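Local coordinates for erythromycin C-12 hydroxylase (Saccharopolyspora erythraea, PDB 2JJN), which hydroxylates erythromycin D at C-12 of the macrolactone ring to give erythromycin C, as a heme-dependent cytochrome P450 monooxygenase, at residues P22-E27 / F288-R293; W51-H56 / Q60-D65; S318-S323 / A342-G347. The protein carries 2 engineered substitutions. One frame throughout, in Å; residues are numbered along the deposited sequence.

Contacts 1 and 2 both reach the main beta sheet, while contact 3 packs helix 316-320 on the loop that leads to the heme cysteine. Contact 1 and contact 3 each reach the heme, from 288-293 and 342-347 respectively, and their centres lie 13 Å apart. Contact 2 stands further off, with the Val62 side chain about 9 Å from the heme at nearest atoms, yet it packs on the propionate-binding arginine of contact 1: Arg293 NH2 meets Leu63 CD2 at 3.5 Å. Contacts 2 and 3 are 11 Å apart between centres and are joined by two probable hydrogen bonds, Phe54 O to Ser318 OG (2.7 Å) and His56 N to Asp322 OD1 (2.8 Å).

Contact 1: residues P22-E27 / F288-R293; sequences PGMADE and FPQMQR. With HEM (protoporphyrin IX containing Fe), chain B.
Met24 and Pro289 bring the two backbones to their nearest approach, 9.0 Å between CA atoms, where the loop ahead of helix 27-40 faces the chain entering strand 290-295; side chains bridge this gap. All of the bridging falls to the thioether end of Met24, a side chain modelled in two conformers. Its chain bends at chi2 (-75°) and then runs out straight, which carries the terminal methyl onto the other segment. There CE meets Pro289 CG at 3.5 Å, with SD a little further from the same ring carbon. The methyl also lies over the face of the Gln290 amide, 3.8 Å from CD and almost equally far from OE1 and NE2. In Gln290, CG between the backbone N and carbonyl carbon (chi1 57°) and an extended chain beyond bring the amide beside that methyl. Trp315 of strand 311-315 touches both Met24 and Gln290.

Further along, the same segment turns to the heme. Phe288 aims its ring edge at the porphyrin, CD1 standing 3.8 Å from CHB, and the water bound to the iron at 2.2 Å lies near the plane of this ring. Arg293 grips one propionate with two N-H groups, NH1 to O2A at 2.9 Å and NH2 to O1A at 2.8 Å, the second almost straight (176°). NH1 also reaches, from above the carbonyl plane, the O of Gln292, a substrate-binding residue, at 3.0 Å, which helps fix the guanidinium. His95, Arg99 and His351 bind the heme as well. The chemistry is divided: a single apolar methyl makes the bridge to the N-terminal loop, which Met24 also ties to Glu390 by a backbone bond, whereas two hydrogen bonds from Arg293, probably stabilising the ionised propionate, anchor the far end of 288-293 to the cofactor.

Contact 2: residues W51-H56 / Q60-D65; sequences WHVFRH and QTVLRD. With SO4 (sulfate ion), chain E; SO4 (sulfate ion), chain G.
His56 and Gln60 make the close end of this contact, one helical turn apart at the start of helix 56-64. Gln60 N donates to His56 O at 3.0 Å, and beyond this bond the two side chains cross, their ring and amide planes 51° apart. Gln60 NE2 comes within 3.3 Å of His56 CE1, and its CG lies over one face of the ring. With CG anti to the backbone N (chi1 -178°), the imidazole swings out along the helix start to meet Gln60. This end is only partly buried. His56 NE2 bonds a sulfate at 2.7 Å through the ring edge, doubtfully, since that ion is modelled implausibly close to another residue.

Deeper in, the fit is looser: Val53 CG2 and Val62 CG2, both buried, approach to 4.3 Å. Val312 and Thr314 of strand 311-315 pack beside them. Arg55, at the N-cap position, turns its guanidinium outward to a second sulfate, held by NH1 and NH2, while NE binds Arg38 O; both ions probably come from the crystallisation liquor. A strand of the main sheet turning directly into a helix that packs against that sheet is the arrangement of the P450 N-terminal beta region and helix B.

Contact 3: residues S318-S323 / A342-G347; sequences SANRDS and AQLSFG. Engineered in segment 342-347: Leu344 (natural residue Phe). With HEM (protoporphyrin IX containing Fe), chain B; SO4 (sulfate ion), chain G.
The Asn320 amide meets the Ser345 hydroxyl through its ND2 corner: ND2 donates to OG at 2.9 Å, with the oxygen close to the amide plane but the N-H bent away from it (142°). Ser345 OG has its stronger partner in Leu282 O, and Asn320 ND2 a second one in Arg283 O, so both buried polar groups are tied to the end of helix 274-284. The side chains of Asn320 and the engineered Leu344 (Phe in the natural sequence) cross, with Asn320 OD1 3.7 Å from Leu344 CB. Leu344 places CG opposite its own backbone N (chi1 -176°), and together with chi2 this sets CD2 against Ala319 CB, a tight pair at 3.5 Å; His56 and Val59 flank both residues.

Behind this interface Phe346 directs the edge of its ring at a pyrrole of the heme, CE2 being 3.5 Å from C3B, and its backbone bonds with that of Cys353, the axial iron ligand. Gly347 N passes 3.6 Å from the heme methyl CMA, and its positive phi (102°) is a conformation other residues take poorly. Phe346 and Gly347 open the FGxGxHxCxG signature of cytochromes P450. Packing of the short helix 316-320, which probably corresponds to helix K', against the start of this cysteine loop, close to the end of the ExxR motif at Arg283, belongs to the proximal heme site of the P450 fold.

Contact 1: residues P22-E27 / F288-R293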
loop_
_atom_site.group_PDB
_atom_site.type_symbol
_atom_site.label_atom_id
_atom_site.label_comp_id
_atom_site.label_asym_id
_atom_site.label_seq_id
_atom_site.Cartn_x
_atom_site.Cartn_y
_atom_site.Cartn_z
ATOM N N PRO A 22 -3.314 -18.690 7.169
ATOM C CA PRO A 22 -4.741 -18.349 7.340
ATOM C C PRO A 22 -5.115 -17.084 6.535
ATOM O O PRO A 22 -4.223 -16.313 6.138
ATOM C CB PRO A 22 -4.883 -18.101 8.852
ATOM C CG PRO A 22 -3.696 -18.731 9.491
ATOM C CD PRO A 22 -2.581 -18.672 8.451
ATOM N N GLY A 23 -6.400 -16.916 6.216
ATOM C CA GLY A 23 -6.822 -15.773 5.387
ATOM C C GLY A 23 -6.691 -14.444 6.125
ATOM O O GLY A 23 -6.542 -14.406 7.359
ATOM N N MET A 24 -6.751 -13.345 5.379
ATOM C CA MET A 24 -6.540 -12.016 6.005
ATOM C C MET A 24 -7.762 -11.526 6.729
ATOM O O MET A 24 -7.657 -10.652 7.552
ATOM C CB MET A 24 -6.164 -10.948 4.983
ATOM C CG MET A 24 -4.980 -11.271 4.103
ATOM S SD MET A 24 -3.427 -11.102 5.043
ATOM C CE MET A 24 -2.292 -11.274 3.679
ATOM N N ALA A 25 -8.940 -12.060 6.413
ATOM C CA ALA A 25 -10.173 -11.473 6.941
ATOM C C ALA A 25 -10.363 -11.607 8.429
ATOM O O ALA A 25 -10.923 -10.708 9.063
ATOM C CB ALA A 25 -11.362 -12.043 6.226
ATOM N N ASP A 26 -9.952 -12.743 9.004
ATOM C CA ASP A 26 -10.013 -12.919 10.440
ATOM C C ASP A 26 -8.715 -12.446 11.036
ATOM O O ASP A 26 -7.781 -13.223 11.222
ATOM C CB ASP A 26 -10.242 -14.391 10.781
ATOM C CG ASP A 26 -10.543 -14.622 12.265
ATOM O OD1 ASP A 26 -10.198 -13.786 13.141
ATOM O OD2 ASP A 26 -11.133 -15.696 12.581
ATOM N N GLU A 27 -8.668 -11.162 11.365
ATOM C CA GLU A 27 -7.396 -10.558 11.760
ATOM C C GLU A 27 -6.870 -11.155 13.056
ATOM O O GLU A 27 -5.659 -11.414 13.182
ATOM C CB GLU A 27 -7.577 -9.052 11.874
ATOM C CG GLU A 27 -6.360 -8.300 12.317
ATOM C CD GLU A 27 -6.720 -6.893 12.680
ATOM O OE1 GLU A 27 -6.720 -6.042 11.757
ATOM O OE2 GLU A 27 -6.961 -6.686 13.904
ATOM N N PHE A 288 -0.161 -3.376 3.371
ATOM C CA PHE A 288 0.403 -4.536 2.694
ATOM C C PHE A 288 1.103 -5.363 3.768
ATOM O O PHE A 288 2.183 -5.006 4.228
ATOM C CB PHE A 288 1.448 -4.104 1.673
ATOM C CG PHE A 288 0.899 -3.546 0.420
ATOM C CD1 PHE A 288 1.493 -2.424 -0.123
ATOM C CD2 PHE A 288 -0.133 -4.160 -0.252
ATOM C CE1 PHE A 288 1.038 -1.899 -1.348
ATOM C CE2 PHE A 288 -0.618 -3.635 -1.467
ATOM C CZ PHE A 288 -0.024 -2.504 -1.989
ATOM N N PRO A 289 0.471 -6.417 4.248
ATOM C CA PRO A 289 1.088 -7.195 5.341
ATOM C C PRO A 289 2.247 -8.077 4.918
ATOM O O PRO A 289 3.016 -8.569 5.789
ATOM C CB PRO A 289 -0.106 -8.039 5.860
ATOM C CG PRO A 289 -1.017 -8.135 4.710
ATOM C CD PRO A 289 -0.931 -6.835 3.986
ATOM N N GLN A 290 2.410 -8.259 3.623
ATOM C CA GLN A 290 3.455 -9.146 3.093
ATOM C C GLN A 290 4.014 -8.616 1.794
ATOM O O GLN A 290 3.320 -7.907 1.043
ATOM C CB GLN A 290 2.864 -10.555 2.884
ATOM C CG GLN A 290 1.651 -10.581 1.960
ATOM C CD GLN A 290 0.946 -11.924 1.838
ATOM O OE1 GLN A 290 1.081 -12.811 2.687
ATOM N NE2 GLN A 290 0.211 -12.092 0.743
ATOM N N MET A 291 5.287 -8.944 1.533
ATOM C CA MET A 291 5.941 -8.654 0.251
ATOM C C MET A 291 6.574 -9.919 -0.264
ATOM O O MET A 291 6.856 -10.775 0.518
ATOM C CB MET A 291 7.028 -7.557 0.360
ATOM C CG MET A 291 6.432 -6.184 0.437
ATOM S SD MET A 291 6.634 -5.871 2.144
ATOM C CE MET A 291 8.274 -5.164 2.113
ATOM N N GLN A 292 6.776 -10.012 -1.574
ATOM C CA GLN A 292 7.319 -11.224 -2.179
ATOM C C GLN A 292 8.670 -10.990 -2.776
ATOM O O GLN A 292 8.953 -9.906 -3.326
ATOM C CB GLN A 292 6.389 -11.756 -3.304
ATOM C CG GLN A 292 5.134 -12.428 -2.668
ATOM C CD GLN A 292 4.064 -11.421 -2.270
ATOM O OE1 GLN A 292 3.513 -11.442 -1.151
ATOM N NE2 GLN A 292 3.753 -10.535 -3.194
ATOM N N ARG A 293 9.514 -12.006 -2.616
ATOM C CA ARG A 293 10.868 -12.068 -3.249
ATOM C C ARG A 293 11.061 -13.441 -3.883
ATOM O O ARG A 293 10.288 -14.362 -3.618
ATOM C CB ARG A 293 11.990 -11.779 -2.227
ATOM C CG ARG A 293 11.863 -10.422 -1.554
ATOM C CD ARG A 293 12.127 -9.320 -2.616
ATOM N NE ARG A 293 12.317 -7.987 -2.020
ATOM C CZ ARG A 293 11.365 -7.055 -1.945
ATOM N NH1 ARG A 293 10.105 -7.303 -2.316
ATOM N NH2 ARG A 293 11.684 -5.839 -1.514
HETATM C CHA HEM B . 6.976 0.564 -2.808
HETATM C CHB HEM B . 3.795 0.366 0.888
HETATM C CHC HEM B . 1.695 4.418 -0.743
HETATM C CHD HEM B . 4.322 4.153 -4.829
HETATM C C1A HEM B . 6.317 0.235 -1.640
HETATM C C2A HEM B . 6.684 -0.889 -0.771
HETATM C C3A HEM B . 5.804 -0.954 0.232
HETATM C C4A HEM B . 4.842 0.114 0.045
HETATM C CMA HEM B . 5.765 -1.989 1.378
HETATM C CAA HEM B . 7.900 -1.813 -0.968
HETATM C CBA HEM B . 7.604 -2.925 -1.957
HETATM C CGA HEM B . 8.695 -3.999 -1.968
HETATM O O1A HEM B . 9.701 -3.871 -1.214
HETATM O O2A HEM B . 8.542 -4.955 -2.790
HETATM C C1B HEM B . 2.950 1.470 0.765
HETATM C C2B HEM B . 1.942 1.848 1.722
HETATM C C3B HEM B . 1.359 2.984 1.275
HETATM C C4B HEM B . 2.016 3.312 0.015
HETATM C CMB HEM B . 1.708 1.000 2.990
HETATM C CAB HEM B . 0.204 3.828 1.849
HETATM C CBB HEM B . 0.061 3.936 3.130
HETATM C C1C HEM B . 2.221 4.693 -1.987
HETATM C C2C HEM B . 1.832 5.816 -2.825
HETATM C C3C HEM B . 2.559 5.742 -3.961
HETATM C C4C HEM B . 3.442 4.578 -3.863
HETATM C CMC HEM B . 0.765 6.857 -2.395
HETATM C CAC HEM B . 2.522 6.645 -5.209
HETATM C CBC HEM B . 2.381 7.969 -5.144
HETATM C C1D HEM B . 5.227 3.156 -4.630
HETATM C C2D HEM B . 6.180 2.770 -5.621
HETATM C C3D HEM B . 7.005 1.690 -5.001
HETATM C C4D HEM B . 6.474 1.498 -3.684
HETATM C CMD HEM B . 6.337 3.351 -7.058
HETATM C CAD HEM B . 8.167 0.905 -5.636
HETATM C CBD HEM B . 9.525 1.556 -5.311
HETATM C CGD HEM B . 10.641 0.709 -5.840
HETATM O O1D HEM B . 10.425 -0.457 -6.214
HETATM O O2D HEM B . 11.776 1.229 -5.885
HETATM N NA HEM B . 5.182 0.858 -1.093
HETATM N NB HEM B . 2.960 2.354 -0.310
HETATM N NC HEM B . 3.176 3.970 -2.675
HETATM N ND HEM B . 5.427 2.376 -3.473
HETATM FE FE HEM B . 4.286 2.473 -1.796
HETATM O O HOH W 1 2.866 1.068 -2.757
#

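Contact 2: residues W51-H56 / Q60-D65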
loop_
_atom_site.group_PDB
_atom_site.type_symbol
_atom_site.label_atom_id
_atom_site.label_comp_id
_atom_site.label_asym_id
_atom_site.label_seq_id
_atom_site.Cartn_x
_atom_site.Cartn_y
_atom_site.Cartn_z
ATOM N N TRP A 51 7.893 -19.847 0.651
ATOM C CA TRP A 51 8.442 -19.738 1.993
ATOM C C TRP A 51 7.961 -18.454 2.609
ATOM O O TRP A 51 7.493 -17.505 1.892
ATOM C CB TRP A 51 9.973 -19.718 1.898
ATOM C CG TRP A 51 10.498 -21.079 1.493
ATOM C CD1 TRP A 51 10.469 -21.648 0.240
ATOM C CD2 TRP A 51 11.070 -22.059 2.360
ATOM N NE1 TRP A 51 11.017 -22.916 0.272
ATOM C CE2 TRP A 51 11.399 -23.192 1.560
ATOM C CE3 TRP A 51 11.346 -22.092 3.750
ATOM C CZ2 TRP A 51 12.005 -24.339 2.087
ATOM C CZ3 TRP A 51 11.969 -23.228 4.271
ATOM C CH2 TRP A 51 12.306 -24.331 3.436
ATOM N N HIS A 52 7.900 -18.458 3.925
ATOM C CA HIS A 52 7.346 -17.328 4.641
ATOM C C HIS A 52 8.284 -17.007 5.805
ATOM O O HIS A 52 8.707 -17.924 6.543
ATOM C CB HIS A 52 6.000 -17.745 5.241
ATOM C CG HIS A 52 4.982 -18.034 4.196
ATOM N ND1 HIS A 52 4.047 -17.099 3.788
ATOM C CD2 HIS A 52 4.771 -19.149 3.455
ATOM C CE1 HIS A 52 3.299 -17.638 2.826
ATOM N NE2 HIS A 52 3.705 -18.881 2.622
ATOM N N VAL A 53 8.520 -15.709 6.007
ATOM C CA VAL A 53 9.486 -15.260 7.008
ATOM C C VAL A 53 8.733 -14.350 7.985
ATOM O O VAL A 53 8.092 -13.377 7.566
ATOM C CB VAL A 53 10.634 -14.528 6.319
ATOM C CG1 VAL A 53 11.552 -13.911 7.362
ATOM C CG2 VAL A 53 11.402 -15.576 5.480
ATOM N N PHE A 54 8.797 -14.687 9.284
ATOM C CA PHE A 54 7.921 -14.051 10.282
ATOM C C PHE A 54 8.559 -13.085 11.282
ATOM O O PHE A 54 7.882 -12.209 11.816
ATOM C CB PHE A 54 7.154 -15.124 11.084
ATOM C CG PHE A 54 6.293 -16.004 10.202
ATOM C CD1 PHE A 54 6.620 -17.339 9.999
ATOM C CD2 PHE A 54 5.249 -15.454 9.502
ATOM C CE1 PHE A 54 5.825 -18.148 9.188
ATOM C CE2 PHE A 54 4.429 -16.254 8.661
ATOM C CZ PHE A 54 4.735 -17.623 8.503
ATOM N N ARG A 55 9.836 -13.249 11.565
ATOM C CA ARG A 55 10.444 -12.403 12.605
ATOM C C ARG A 55 10.995 -11.107 12.038
ATOM O O ARG A 55 11.502 -11.088 10.913
ATOM C CB ARG A 55 11.591 -13.166 13.278
ATOM C CG ARG A 55 11.093 -14.283 14.176
ATOM C CD ARG A 55 12.264 -14.980 14.847
ATOM N NE ARG A 55 11.800 -16.105 15.640
ATOM C CZ ARG A 55 12.602 -17.105 15.983
ATOM N NH1 ARG A 55 13.890 -17.091 15.574
ATOM N NH2 ARG A 55 12.126 -18.113 16.734
ATOM N N HIS A 56 10.950 -10.040 12.841
ATOM C CA HIS A 56 11.334 -8.734 12.350
ATOM C C HIS A 56 12.759 -8.718 11.772
ATOM O O HIS A 56 13.004 -8.230 10.664
ATOM C CB HIS A 56 11.248 -7.743 13.517
ATOM C CG HIS A 56 11.571 -6.336 13.138
ATOM N ND1 HIS A 56 12.855 -5.827 13.235
ATOM C CD2 HIS A 56 10.779 -5.309 12.741
ATOM C CE1 HIS A 56 12.843 -4.555 12.872
ATOM N NE2 HIS A 56 11.609 -4.213 12.565
ATOM N N GLN A 60 13.810 -8.042 7.760
ATOM C CA GLN A 60 14.781 -7.032 7.306
ATOM C C GLN A 60 15.945 -7.644 6.519
ATOM O O GLN A 60 16.399 -7.077 5.528
ATOM C CB GLN A 60 15.304 -6.274 8.520
ATOM C CG GLN A 60 14.274 -5.354 9.123
ATOM C CD GLN A 60 14.892 -4.468 10.216
ATOM O OE1 GLN A 60 14.635 -3.273 10.261
ATOM N NE2 GLN A 60 15.644 -5.066 11.120
ATOM N N THR A 61 16.420 -8.803 6.942
ATOM C CA THR A 61 17.510 -9.498 6.217
ATOM C C THR A 61 17.131 -9.761 4.781
ATOM O O THR A 61 17.928 -9.499 3.876
ATOM C CB THR A 61 17.870 -10.782 6.944
ATOM O OG1 THR A 61 18.492 -10.398 8.187
ATOM C CG2 THR A 61 18.789 -11.683 6.138
ATOM N N VAL A 62 15.917 -10.286 4.597
ATOM C CA VAL A 62 15.445 -10.691 3.283
ATOM C C VAL A 62 15.302 -9.457 2.403
ATOM O O VAL A 62 15.778 -9.471 1.273
ATOM C CB VAL A 62 14.117 -11.443 3.372
ATOM C CG1 VAL A 62 13.465 -11.612 1.969
ATOM C CG2 VAL A 62 14.372 -12.810 4.028
ATOM N N LEU A 63 14.628 -8.437 2.922
ATOM C CA LEU A 63 14.430 -7.220 2.118
ATOM C C LEU A 63 15.706 -6.491 1.797
ATOM O O LEU A 63 15.824 -5.869 0.706
ATOM C CB LEU A 63 13.419 -6.268 2.777
ATOM C CG LEU A 63 12.025 -6.861 2.985
ATOM C CD1 LEU A 63 11.061 -5.957 3.797
ATOM C CD2 LEU A 63 11.418 -7.263 1.621
ATOM N N ARG A 64 16.712 -6.555 2.660
ATOM C CA ARG A 64 17.955 -5.849 2.351
ATOM C C ARG A 64 18.752 -6.473 1.228
ATOM O O ARG A 64 19.404 -5.761 0.441
ATOM C CB ARG A 64 18.833 -5.809 3.604
ATOM C CG ARG A 64 19.926 -4.828 3.478
ATOM C CD ARG A 64 21.183 -5.340 4.076
ATOM N NE ARG A 64 21.696 -6.563 3.453
ATOM C CZ ARG A 64 22.346 -6.628 2.288
ATOM N NH1 ARG A 64 22.584 -5.536 1.556
ATOM N NH2 ARG A 64 22.764 -7.807 1.852
ATOM N N ASP A 65 18.763 -7.805 1.168
ATOM C CA ASP A 65 19.681 -8.483 0.302
ATOM C C ASP A 65 19.043 -8.720 -1.055
ATOM O O ASP A 65 18.448 -9.757 -1.288
ATOM C CB ASP A 65 20.102 -9.778 0.981
ATOM C CG ASP A 65 21.144 -10.554 0.196
ATOM O OD1 ASP A 65 21.527 -10.174 -0.965
ATOM O OD2 ASP A 65 21.497 -11.632 0.748
HETATM S S SO4 E . 15.263 -20.428 16.985
HETATM O O1 SO4 E . 13.933 -20.108 17.513
HETATM O O2 SO4 E . 15.237 -21.774 16.419
HETATM O O3 SO4 E . 16.254 -20.348 18.057
HETATM O O4 SO4 E . 15.630 -19.531 15.886
HETATM S S SO4 G . 10.447 -0.548 12.241
HETATM O O1 SO4 G . 9.099 -0.349 11.631
HETATM O O2 SO4 G . 11.097 -1.752 11.726
HETATM O O3 SO4 G . 10.454 -0.650 13.703
HETATM O O4 SO4 G . 11.374 0.507 11.858
#

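Contact 3: residues S318-S323 / A342-G347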
loop_
_atom_site.group_PDB
_atom_site.type_symbol
_atom_site.label_atom_id
_atom_site.label_comp_id
_atom_site.label_asym_id
_atom_site.label_seq_id
_atom_site.Cartn_x
_atom_site.Cartn_y
_atom_site.Cartn_z
ATOM N N SER A 318 3.721 -9.466 10.685
ATOM C CA SER A 318 4.288 -10.196 11.824
ATOM C C SER A 318 5.484 -9.444 12.419
ATOM O O SER A 318 5.617 -9.328 13.651
ATOM C CB SER A 318 4.715 -11.555 11.301
ATOM O OG SER A 318 5.272 -12.368 12.354
ATOM N N ALA A 319 6.366 -8.941 11.559
ATOM C CA ALA A 319 7.520 -8.130 12.029
ATOM C C ALA A 319 7.058 -6.987 12.872
ATOM O O ALA A 319 7.686 -6.665 13.896
ATOM C CB ALA A 319 8.319 -7.600 10.815
ATOM N N ASN A 320 5.975 -6.310 12.443
ATOM C CA ASN A 320 5.502 -5.126 13.179
ATOM C C ASN A 320 4.896 -5.481 14.547
ATOM O O ASN A 320 4.731 -4.612 15.377
ATOM C CB ASN A 320 4.450 -4.408 12.352
ATOM C CG ASN A 320 5.022 -3.623 11.155
ATOM O OD1 ASN A 320 6.227 -3.583 10.908
ATOM N ND2 ASN A 320 4.091 -3.009 10.389
ATOM N N ARG A 321 4.484 -6.738 14.737
ATOM C CA ARG A 321 3.898 -7.170 16.047
ATOM C C ARG A 321 4.917 -8.017 16.840
ATOM O O ARG A 321 4.554 -8.697 17.814
ATOM C CB ARG A 321 2.630 -7.980 15.767
ATOM C CG ARG A 321 1.544 -7.177 15.033
ATOM C CD ARG A 321 1.091 -5.920 15.776
ATOM N NE ARG A 321 -0.159 -5.446 15.216
ATOM C CZ ARG A 321 -1.372 -5.670 15.736
ATOM N NH1 ARG A 321 -1.499 -6.291 16.902
ATOM N NH2 ARG A 321 -2.465 -5.240 15.113
ATOM N N ASP A 322 6.173 -7.976 16.388
ATOM C CA ASP A 322 7.276 -8.786 17.031
ATOM C C ASP A 322 7.846 -8.079 18.264
ATOM O O ASP A 322 8.403 -7.007 18.143
ATOM C CB ASP A 322 8.362 -8.985 15.977
ATOM C CG ASP A 322 9.429 -9.951 16.386
ATOM O OD1 ASP A 322 10.193 -10.411 15.507
ATOM O OD2 ASP A 322 9.567 -10.199 17.609
ATOM N N SER A 323 7.663 -8.694 19.445
ATOM C CA SER A 323 8.099 -8.038 20.652
ATOM C C SER A 323 9.624 -7.864 20.704
ATOM O O SER A 323 10.164 -7.050 21.514
ATOM C CB SER A 323 7.609 -8.818 21.864
ATOM O OG SER A 323 8.305 -10.045 21.982
ATOM N N ALA A 342 12.457 3.935 11.372
ATOM C CA ALA A 342 12.000 3.741 9.979
ATOM C C ALA A 342 10.767 2.852 9.938
ATOM O O ALA A 342 10.610 1.879 10.689
ATOM C CB ALA A 342 13.105 3.217 8.998
ATOM N N GLN A 343 9.937 3.151 8.976
ATOM C CA GLN A 343 8.605 2.586 8.924
ATOM C C GLN A 343 8.564 1.367 8.001
ATOM O O GLN A 343 8.470 1.497 6.762
ATOM C CB GLN A 343 7.694 3.690 8.392
ATOM C CG GLN A 343 6.233 3.268 8.224
ATOM C CD GLN A 343 5.652 2.652 9.441
ATOM O OE1 GLN A 343 5.637 1.416 9.577
ATOM N NE2 GLN A 343 5.168 3.489 10.366
ATOM N N LEU A 344 8.608 0.164 8.618
ATOM C CA LEU A 344 8.715 -1.072 7.821
ATOM C C LEU A 344 7.496 -1.303 6.948
ATOM O O LEU A 344 7.530 -2.088 5.976
ATOM C CB LEU A 344 8.931 -2.268 8.794
ATOM C CG LEU A 344 9.146 -3.609 8.099
ATOM C CD1 LEU A 344 10.374 -3.655 7.221
ATOM C CD2 LEU A 344 9.337 -4.756 9.126
ATOM N N SER A 345 6.390 -0.646 7.313
ATOM C CA SER A 345 5.197 -0.809 6.464
ATOM C C SER A 345 5.356 -0.159 5.095
ATOM O O SER A 345 4.553 -0.408 4.188
ATOM C CB SER A 345 3.971 -0.287 7.183
ATOM O OG SER A 345 3.810 -0.994 8.381
ATOM N N PHE A 346 6.419 0.625 4.942
ATOM C CA PHE A 346 6.799 1.155 3.612
ATOM C C PHE A 346 7.970 0.391 2.990
ATOM O O PHE A 346 8.444 0.777 1.924
ATOM C CB PHE A 346 7.213 2.632 3.710
ATOM C CG PHE A 346 6.071 3.591 3.899
ATOM C CD1 PHE A 346 6.064 4.488 4.958
ATOM C CD2 PHE A 346 4.968 3.580 3.027
ATOM C CE1 PHE A 346 4.980 5.388 5.153
ATOM C CE2 PHE A 346 3.891 4.485 3.214
ATOM C CZ PHE A 346 3.905 5.372 4.283
ATOM N N GLY A 347 8.362 -0.715 3.603
ATOM C CA GLY A 347 9.442 -1.552 3.058
ATOM C C GLY A 347 10.735 -1.316 3.788
ATOM O O GLY A 347 10.743 -0.791 4.908
HETATM C CHA HEM B . 6.976 0.564 -2.808
HETATM C CHB HEM B . 3.795 0.366 0.888
HETATM C CHC HEM B . 1.695 4.418 -0.743
HETATM C CHD HEM B . 4.322 4.153 -4.829
HETATM C C1A HEM B . 6.317 0.235 -1.640
HETATM C C2A HEM B . 6.684 -0.889 -0.771
HETATM C C3A HEM B . 5.804 -0.954 0.232
HETATM C C4A HEM B . 4.842 0.114 0.045
HETATM C CMA HEM B . 5.765 -1.989 1.378
HETATM C CAA HEM B . 7.900 -1.813 -0.968
HETATM C CBA HEM B . 7.604 -2.925 -1.957
HETATM C CGA HEM B . 8.695 -3.999 -1.968
HETATM O O1A HEM B . 9.701 -3.871 -1.214
HETATM O O2A HEM B . 8.542 -4.955 -2.790
HETATM C C1B HEM B . 2.950 1.470 0.765
HETATM C C2B HEM B . 1.942 1.848 1.722
HETATM C C3B HEM B . 1.359 2.984 1.275
HETATM C C4B HEM B . 2.016 3.312 0.015
HETATM C CMB HEM B . 1.708 1.000 2.990
HETATM C CAB HEM B . 0.204 3.828 1.849
HETATM C CBB HEM B . 0.061 3.936 3.130
HETATM C C1C HEM B . 2.221 4.693 -1.987
HETATM C C2C HEM B . 1.832 5.816 -2.825
HETATM C C3C HEM B . 2.559 5.742 -3.961
HETATM C C4C HEM B . 3.442 4.578 -3.863
HETATM C CMC HEM B . 0.765 6.857 -2.395
HETATM C CAC HEM B . 2.522 6.645 -5.209
HETATM C CBC HEM B . 2.381 7.969 -5.144
HETATM C C1D HEM B . 5.227 3.156 -4.630
HETATM C C2D HEM B . 6.180 2.770 -5.621
HETATM C C3D HEM B . 7.005 1.690 -5.001
HETATM C C4D HEM B . 6.474 1.498 -3.684
HETATM C CMD HEM B . 6.337 3.351 -7.058
HETATM C CAD HEM B . 8.167 0.905 -5.636
HETATM C CBD HEM B . 9.525 1.556 -5.311
HETATM C CGD HEM B . 10.641 0.709 -5.840
HETATM O O1D HEM B . 10.425 -0.457 -6.214
HETATM O O2D HEM B . 11.776 1.229 -5.885
HETATM N NA HEM B . 5.182 0.858 -1.093
HETATM N NB HEM B . 2.960 2.354 -0.310
HETATM N NC HEM B . 3.176 3.970 -2.675
HETATM N ND HEM B . 5.427 2.376 -3.473
HETATM FE FE HEM B . 4.286 2.473 -1.796
HETATM S S SO4 G . 10.447 -0.548 12.241
HETATM O O1 SO4 G . 9.099 -0.349 11.631
HETATM O O2 SO4 G . 11.097 -1.752 11.726
HETATM O O3 SO4 G . 10.454 -0.650 13.703
HETATM O O4 SO4 G . 11.374 0.507 11.858
HETATM O O HOH W 1 2.866 1.068 -2.757
#